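Local atomic coordinates of aminoglycoside phosphotransferase (Alicyclobacillus acidocaldarius subsp. acidocaldarius, PDB entry 4PDY), a protein that probably transfers a phosphoryl group to a small-molecule substrate, using a protein-kinase-like fold. Residues Leu131-Trp145 with Glu215-Ile227. Sequence-based numbering, arbitrary orientation.
Sequences LAQFHEATRSFRTDW and ERSSGGWCHLDVI. With SCN (thiocyanate ion), chain H.
Trp221 packs against Phe134 and Thr138 at the end of helix 121-137, and against Phe141 and Trp145 in the loop that follows. Its backbone N donates an almost straight bond to Thr138 OG1 (174°). That hydroxyl in turn donates to Phe134 O, a double role that suits threonine to a helix end. From Trp221 CB, 3.7 Å from Phe134 CE2, the side chain leaves with CG anti to its carbonyl carbon (chi1 -69°), which carries CD1 past Thr138 CB. Trp221 NE1 then donates in the indole plane to Phe141 O (2.9 Å). Trp221 CH2 meets Trp145 CE3 at 3.6 Å, the indoles nearly parallel but slid apart. A glycine here would probably leave Phe141 O without its indole donor and open a gap between Phe134 and Trp145. This aromatic cluster ties the loop to strand 221-222, which leads into His223-Leu224-Asp225, a sequence resembling the family's HxD motif. One residue earlier, Gly220 CA sits over the His135 ring face, where a CB would strike NE2. His135 makes weak, bent bonds from ND1 to Trp221 O and from NE2 to Glu215 OE1, which also accepts from Arg252 N; two such acceptors would fit a protonated His135 whose charge Glu215 could offset.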
loop_
_atom_site.group_PDB
_atom_site.type_symbol
_atom_site.label_atom_id
_atom_site.label_comp_id
_atom_site.label_asym_id
_atom_site.label_seq_id
_atom_site.Cartn_x
_atom_site.Cartn_y
_atom_site.Cartn_z
ATOM N N LEU A 131 10.229 -3.374 -3.100
ATOM C CA LEU A 131 9.353 -4.145 -2.213
ATOM C C LEU A 131 9.830 -5.603 -2.073
ATOM O O LEU A 131 9.830 -6.160 -0.973
ATOM C CB LEU A 131 7.921 -4.099 -2.731
ATOM C CG LEU A 131 7.209 -2.743 -2.584
ATOM C CD1 LEU A 131 5.954 -2.754 -3.452
ATOM C CD2 LEU A 131 6.888 -2.412 -1.130
ATOM N N ALA A 132 10.228 -6.197 -3.185
ATOM C CA ALA A 132 10.741 -7.560 -3.172
ATOM C C ALA A 132 12.017 -7.669 -2.356
ATOM O O ALA A 132 12.236 -8.618 -1.613
ATOM C CB ALA A 132 10.960 -8.027 -4.585
ATOM N N GLN A 133 12.898 -6.679 -2.508
ATOM C CA GLN A 133 14.136 -6.657 -1.734
ATOM C C GLN A 133 13.855 -6.550 -0.242
ATOM O O GLN A 133 14.526 -7.184 0.568
ATOM C CB GLN A 133 15.051 -5.509 -2.185
ATOM C CG GLN A 133 15.659 -5.710 -3.553
ATOM C CD GLN A 133 16.542 -4.563 -3.970
ATOM O OE1 GLN A 133 16.236 -3.393 -3.664
ATOM N NE2 GLN A 133 17.675 -4.877 -4.601
ATOM N N PHE A 134 12.895 -5.710 0.128
ATOM C CA PHE A 134 12.531 -5.579 1.537
ATOM C C PHE A 134 12.020 -6.907 2.109
ATOM O O PHE A 134 12.409 -7.309 3.194
ATOM C CB PHE A 134 11.480 -4.474 1.700
ATOM C CG PHE A 134 10.984 -4.297 3.120
ATOM C CD1 PHE A 134 11.851 -3.957 4.139
ATOM C CD2 PHE A 134 9.651 -4.472 3.428
ATOM C CE1 PHE A 134 11.401 -3.793 5.432
ATOM C CE2 PHE A 134 9.186 -4.300 4.706
ATOM C CZ PHE A 134 10.069 -3.984 5.721
ATOM N N HIS A 135 11.180 -7.570 1.337
ATOM C CA HIS A 135 10.596 -8.832 1.785
ATOM C C HIS A 135 11.679 -9.878 1.960
ATOM O O HIS A 135 11.711 -10.585 2.975
ATOM C CB HIS A 135 9.535 -9.287 0.801
ATOM C CG HIS A 135 8.651 -10.364 1.345
ATOM N ND1 HIS A 135 7.523 -10.093 2.081
ATOM C CD2 HIS A 135 8.745 -11.711 1.275
ATOM C CE1 HIS A 135 6.951 -11.231 2.438
ATOM N NE2 HIS A 135 7.679 -12.223 1.965
ATOM N N GLU A 136 12.598 -9.941 1.004
ATOM C CA GLU A 136 13.685 -10.916 1.049
ATOM C C GLU A 136 14.620 -10.647 2.225
ATOM O O GLU A 136 15.034 -11.556 2.946
ATOM C CB GLU A 136 14.450 -10.900 -0.273
ATOM C CG GLU A 136 15.630 -11.854 -0.358
ATOM C CD GLU A 136 15.234 -13.321 -0.503
ATOM O OE1 GLU A 136 14.032 -13.628 -0.662
ATOM O OE2 GLU A 136 16.144 -14.172 -0.476
ATOM N N ALA A 137 15.001 -9.368 2.392
ATOM C CA ALA A 137 15.949 -8.975 3.435
ATOM C C ALA A 137 15.424 -9.141 4.856
ATOM O O ALA A 137 16.195 -9.037 5.797
ATOM C CB ALA A 137 16.405 -7.531 3.229
ATOM N N THR A 138 14.115 -9.341 4.994
ATOM C CA THR A 138 13.489 -9.483 6.305
ATOM C C THR A 138 12.953 -10.891 6.582
ATOM O O THR A 138 12.256 -11.113 7.570
ATOM C CB THR A 138 12.363 -8.456 6.504
ATOM O OG1 THR A 138 11.399 -8.570 5.454
ATOM C CG2 THR A 138 12.930 -7.033 6.524
ATOM N N ARG A 139 13.287 -11.832 5.707
ATOM C CA ARG A 139 12.881 -13.226 5.905
ATOM C C ARG A 139 13.337 -13.677 7.283
ATOM O O ARG A 139 14.439 -13.375 7.727
ATOM C CB ARG A 139 13.559 -14.078 4.827
ATOM C CG ARG A 139 13.152 -15.531 4.768
ATOM C CD ARG A 139 13.677 -16.191 3.493
ATOM N NE ARG A 139 12.819 -15.925 2.330
ATOM C CZ ARG A 139 11.865 -16.743 1.869
ATOM N NH1 ARG A 139 11.619 -17.904 2.458
ATOM N NH2 ARG A 139 11.141 -16.396 0.813
ATOM N N SER A 140 12.467 -14.405 7.972
ATOM C CA SER A 140 12.797 -14.963 9.272
ATOM C C SER A 140 12.967 -13.935 10.399
ATOM O O SER A 140 13.273 -14.338 11.522
ATOM C CB SER A 140 14.055 -15.854 9.206
ATOM O OG SER A 140 13.863 -16.963 8.336
ATOM N N PHE A 141 12.752 -12.636 10.134
ATOM C CA PHE A 141 12.961 -11.614 11.163
ATOM C C PHE A 141 11.668 -11.385 11.927
ATOM O O PHE A 141 10.676 -10.944 11.345
ATOM C CB PHE A 141 13.412 -10.271 10.566
ATOM C CG PHE A 141 13.645 -9.209 11.620
ATOM C CD1 PHE A 141 14.763 -9.262 12.430
ATOM C CD2 PHE A 141 12.688 -8.243 11.887
ATOM C CE1 PHE A 141 14.953 -8.332 13.440
ATOM C CE2 PHE A 141 12.859 -7.316 12.900
ATOM C CZ PHE A 141 14.009 -7.351 13.671
ATOM N N ARG A 142 11.683 -11.698 13.216
ATOM C CA ARG A 142 10.538 -11.469 14.111
ATOM C C ARG A 142 9.217 -11.835 13.464
ATOM O O ARG A 142 8.246 -11.085 13.465
ATOM C CB ARG A 142 10.527 -10.027 14.604
ATOM C CG ARG A 142 11.770 -9.621 15.398
ATOM C CD ARG A 142 11.860 -10.279 16.763
ATOM N NE ARG A 142 10.673 -10.014 17.581
ATOM C CZ ARG A 142 10.495 -8.932 18.356
ATOM N NH1 ARG A 142 11.417 -7.973 18.455
ATOM N NH2 ARG A 142 9.386 -8.794 19.066
ATOM N N THR A 143 9.184 -13.066 12.983
ATOM C CA THR A 143 8.065 -13.561 12.184
ATOM C C THR A 143 6.724 -13.578 12.915
ATOM O O THR A 143 5.688 -13.348 12.294
ATOM C CB THR A 143 8.366 -14.979 11.648
ATOM O OG1 THR A 143 9.539 -14.939 10.835
ATOM C CG2 THR A 143 7.216 -15.512 10.801
ATOM N N ASP A 144 6.749 -13.818 14.224
ATOM C CA ASP A 144 5.520 -13.872 15.007
ATOM C C ASP A 144 5.129 -12.517 15.617
ATOM O O ASP A 144 4.240 -12.456 16.458
ATOM C CB ASP A 144 5.663 -14.928 16.107
ATOM C CG ASP A 144 5.794 -16.340 15.554
ATOM O OD1 ASP A 144 5.381 -16.577 14.397
ATOM O OD2 ASP A 144 6.301 -17.219 16.286
ATOM N N TRP A 145 5.787 -11.434 15.210
ATOM C CA TRP A 145 5.393 -10.107 15.680
ATOM C C TRP A 145 4.134 -9.576 14.963
ATOM O O TRP A 145 4.043 -9.556 13.711
ATOM C CB TRP A 145 6.516 -9.102 15.476
ATOM C CG TRP A 145 6.153 -7.755 15.994
ATOM C CD1 TRP A 145 6.188 -7.337 17.283
ATOM C CD2 TRP A 145 5.689 -6.650 15.223
ATOM N NE1 TRP A 145 5.780 -6.026 17.374
ATOM C CE2 TRP A 145 5.455 -5.585 16.123
ATOM C CE3 TRP A 145 5.468 -6.441 13.856
ATOM C CZ2 TRP A 145 5.031 -4.318 15.697
ATOM C CZ3 TRP A 145 5.020 -5.173 13.442
ATOM C CH2 TRP A 145 4.804 -4.145 14.363
ATOM N N GLU A 215 4.322 -18.719 3.490
ATOM C CA GLU A 215 4.827 -17.351 3.713
ATOM C C GLU A 215 4.787 -16.965 5.181
ATOM O O GLU A 215 5.744 -16.385 5.696
ATOM C CB GLU A 215 4.031 -16.361 2.871
ATOM C CG GLU A 215 4.470 -16.299 1.417
ATOM C CD GLU A 215 5.770 -15.525 1.224
ATOM O OE1 GLU A 215 5.807 -14.307 1.474
ATOM O OE2 GLU A 215 6.768 -16.141 0.823
ATOM N N ARG A 216 3.684 -17.295 5.858
ATOM C CA ARG A 216 3.554 -17.056 7.298
ATOM C C ARG A 216 4.689 -17.714 8.074
ATOM O O ARG A 216 5.239 -17.114 9.002
ATOM C CB ARG A 216 2.196 -17.550 7.822
ATOM C CG ARG A 216 1.906 -17.148 9.267
ATOM C CD ARG A 216 0.410 -17.064 9.555
ATOM N NE ARG A 216 0.129 -17.131 10.989
ATOM C CZ ARG A 216 -1.050 -16.868 11.546
ATOM N NH1 ARG A 216 -2.082 -16.503 10.798
ATOM N NH2 ARG A 216 -1.197 -16.966 12.860
ATOM N N SER A 217 5.056 -18.929 7.677
ATOM C CA SER A 217 6.127 -19.655 8.343
ATOM C C SER A 217 7.522 -19.092 8.060
ATOM O O SER A 217 8.314 -18.934 8.985
ATOM C CB SER A 217 6.051 -21.152 7.987
ATOM O OG SER A 217 7.096 -21.874 8.607
ATOM N N SER A 218 7.812 -18.780 6.795
ATOM C CA SER A 218 9.145 -18.319 6.400
ATOM C C SER A 218 9.383 -16.843 6.743
ATOM O O SER A 218 10.527 -16.385 6.846
ATOM C CB SER A 218 9.367 -18.549 4.906
ATOM O OG SER A 218 8.432 -17.822 4.141
ATOM N N GLY A 219 8.294 -16.109 6.921
ATOM C CA GLY A 219 8.370 -14.722 7.284
ATOM C C GLY A 219 8.743 -13.868 6.098
ATOM O O GLY A 219 8.562 -14.249 4.941
ATOM N N GLY A 220 9.262 -12.695 6.399
ATOM C CA GLY A 220 9.437 -11.667 5.408
ATOM C C GLY A 220 8.323 -10.672 5.626
ATOM O O GLY A 220 7.133 -11.030 5.736
ATOM N N TRP A 221 8.706 -9.395 5.730
ATOM C CA TRP A 221 7.759 -8.324 5.965
ATOM C C TRP A 221 7.283 -7.717 4.659
ATOM O O TRP A 221 8.039 -7.622 3.685
ATOM C CB TRP A 221 8.420 -7.228 6.804
ATOM C CG TRP A 221 8.727 -7.599 8.207
ATOM C CD1 TRP A 221 9.270 -8.778 8.662
ATOM C CD2 TRP A 221 8.569 -6.765 9.360
ATOM N NE1 TRP A 221 9.425 -8.732 10.032
ATOM C CE2 TRP A 221 8.984 -7.515 10.485
ATOM C CE3 TRP A 221 8.071 -5.469 9.560
ATOM C CZ2 TRP A 221 8.952 -6.991 11.779
ATOM C CZ3 TRP A 221 8.023 -4.963 10.835
ATOM C CH2 TRP A 221 8.475 -5.713 11.931
ATOM N N CYS A 222 6.044 -7.264 4.658
ATOM C CA CYS A 222 5.519 -6.360 3.640
ATOM C C CYS A 222 5.495 -4.946 4.189
ATOM O O CYS A 222 5.429 -4.735 5.389
ATOM C CB CYS A 222 4.102 -6.752 3.190
ATOM S SG CYS A 222 4.023 -8.124 2.033
ATOM N N HIS A 223 5.563 -3.982 3.267
ATOM C CA HIS A 223 5.481 -2.575 3.618
ATOM C C HIS A 223 4.043 -2.155 3.952
ATOM O O HIS A 223 3.796 -1.449 4.920
ATOM C CB HIS A 223 6.029 -1.756 2.451
ATOM C CG HIS A 223 5.995 -0.276 2.671
ATOM N ND1 HIS A 223 4.901 0.487 2.342
ATOM C CD2 HIS A 223 6.926 0.578 3.154
ATOM C CE1 HIS A 223 5.168 1.763 2.599
ATOM N NE2 HIS A 223 6.374 1.830 3.113
ATOM N N LEU A 224 3.091 -2.598 3.126
ATOM C CA LEU A 224 1.647 -2.438 3.387
ATOM C C LEU A 224 1.133 -1.000 3.390
ATOM O O LEU A 224 0.033 -0.735 3.846
ATOM C CB LEU A 224 1.220 -3.166 4.658
ATOM C CG LEU A 224 1.531 -4.673 4.657
ATOM C CD1 LEU A 224 1.133 -5.349 5.960
ATOM C CD2 LEU A 224 0.870 -5.368 3.472
ATOM N N ASP A 225 1.897 -0.072 2.805
ATOM C CA ASP A 225 1.355 1.260 2.537
ATOM C C ASP A 225 1.942 1.770 1.232
ATOM O O ASP A 225 2.590 2.833 1.155
ATOM C CB ASP A 225 1.644 2.190 3.704
ATOM C CG ASP A 225 0.753 3.415 3.716
ATOM O OD1 ASP A 225 -0.235 3.479 2.943
ATOM O OD2 ASP A 225 1.051 4.319 4.514
ATOM N N VAL A 226 1.672 1.017 0.186
ATOM C CA VAL A 226 2.283 1.191 -1.116
ATOM C C VAL A 226 1.486 2.185 -1.928
ATOM O O VAL A 226 0.651 1.835 -2.765
ATOM C CB VAL A 226 2.412 -0.160 -1.842
ATOM C CG1 VAL A 226 3.107 0.010 -3.174
ATOM C CG2 VAL A 226 3.159 -1.151 -0.946
ATOM N N ILE A 227 1.768 3.457 -1.642
ATOM C CA ILE A 227 1.141 4.590 -2.301
ATOM C C ILE A 227 2.278 5.458 -2.834
ATOM O O ILE A 227 3.375 5.399 -2.312
ATOM C CB ILE A 227 0.221 5.364 -1.338
ATOM C CG1 ILE A 227 0.981 5.906 -0.114
ATOM C CG2 ILE A 227 -0.927 4.442 -0.915
ATOM C CD1 ILE A 227 0.142 6.776 0.795
HETATM S S SCN H . 3.366 -2.042 19.617
HETATM C C SCN H . 4.582 -2.906 19.569
HETATM N N SCN H . 5.514 -3.569 19.525
HETATM O O HOH W 1 9.041 -15.223 2.613
HETATM O O HOH W 2 9.524 -12.364 9.214
HETATM O O HOH W 3 12.591 -18.056 6.371
HETATM O O HOH W 4 10.132 -17.282 10.253
HETATM O O HOH W 5 4.246 -14.406 10.005
#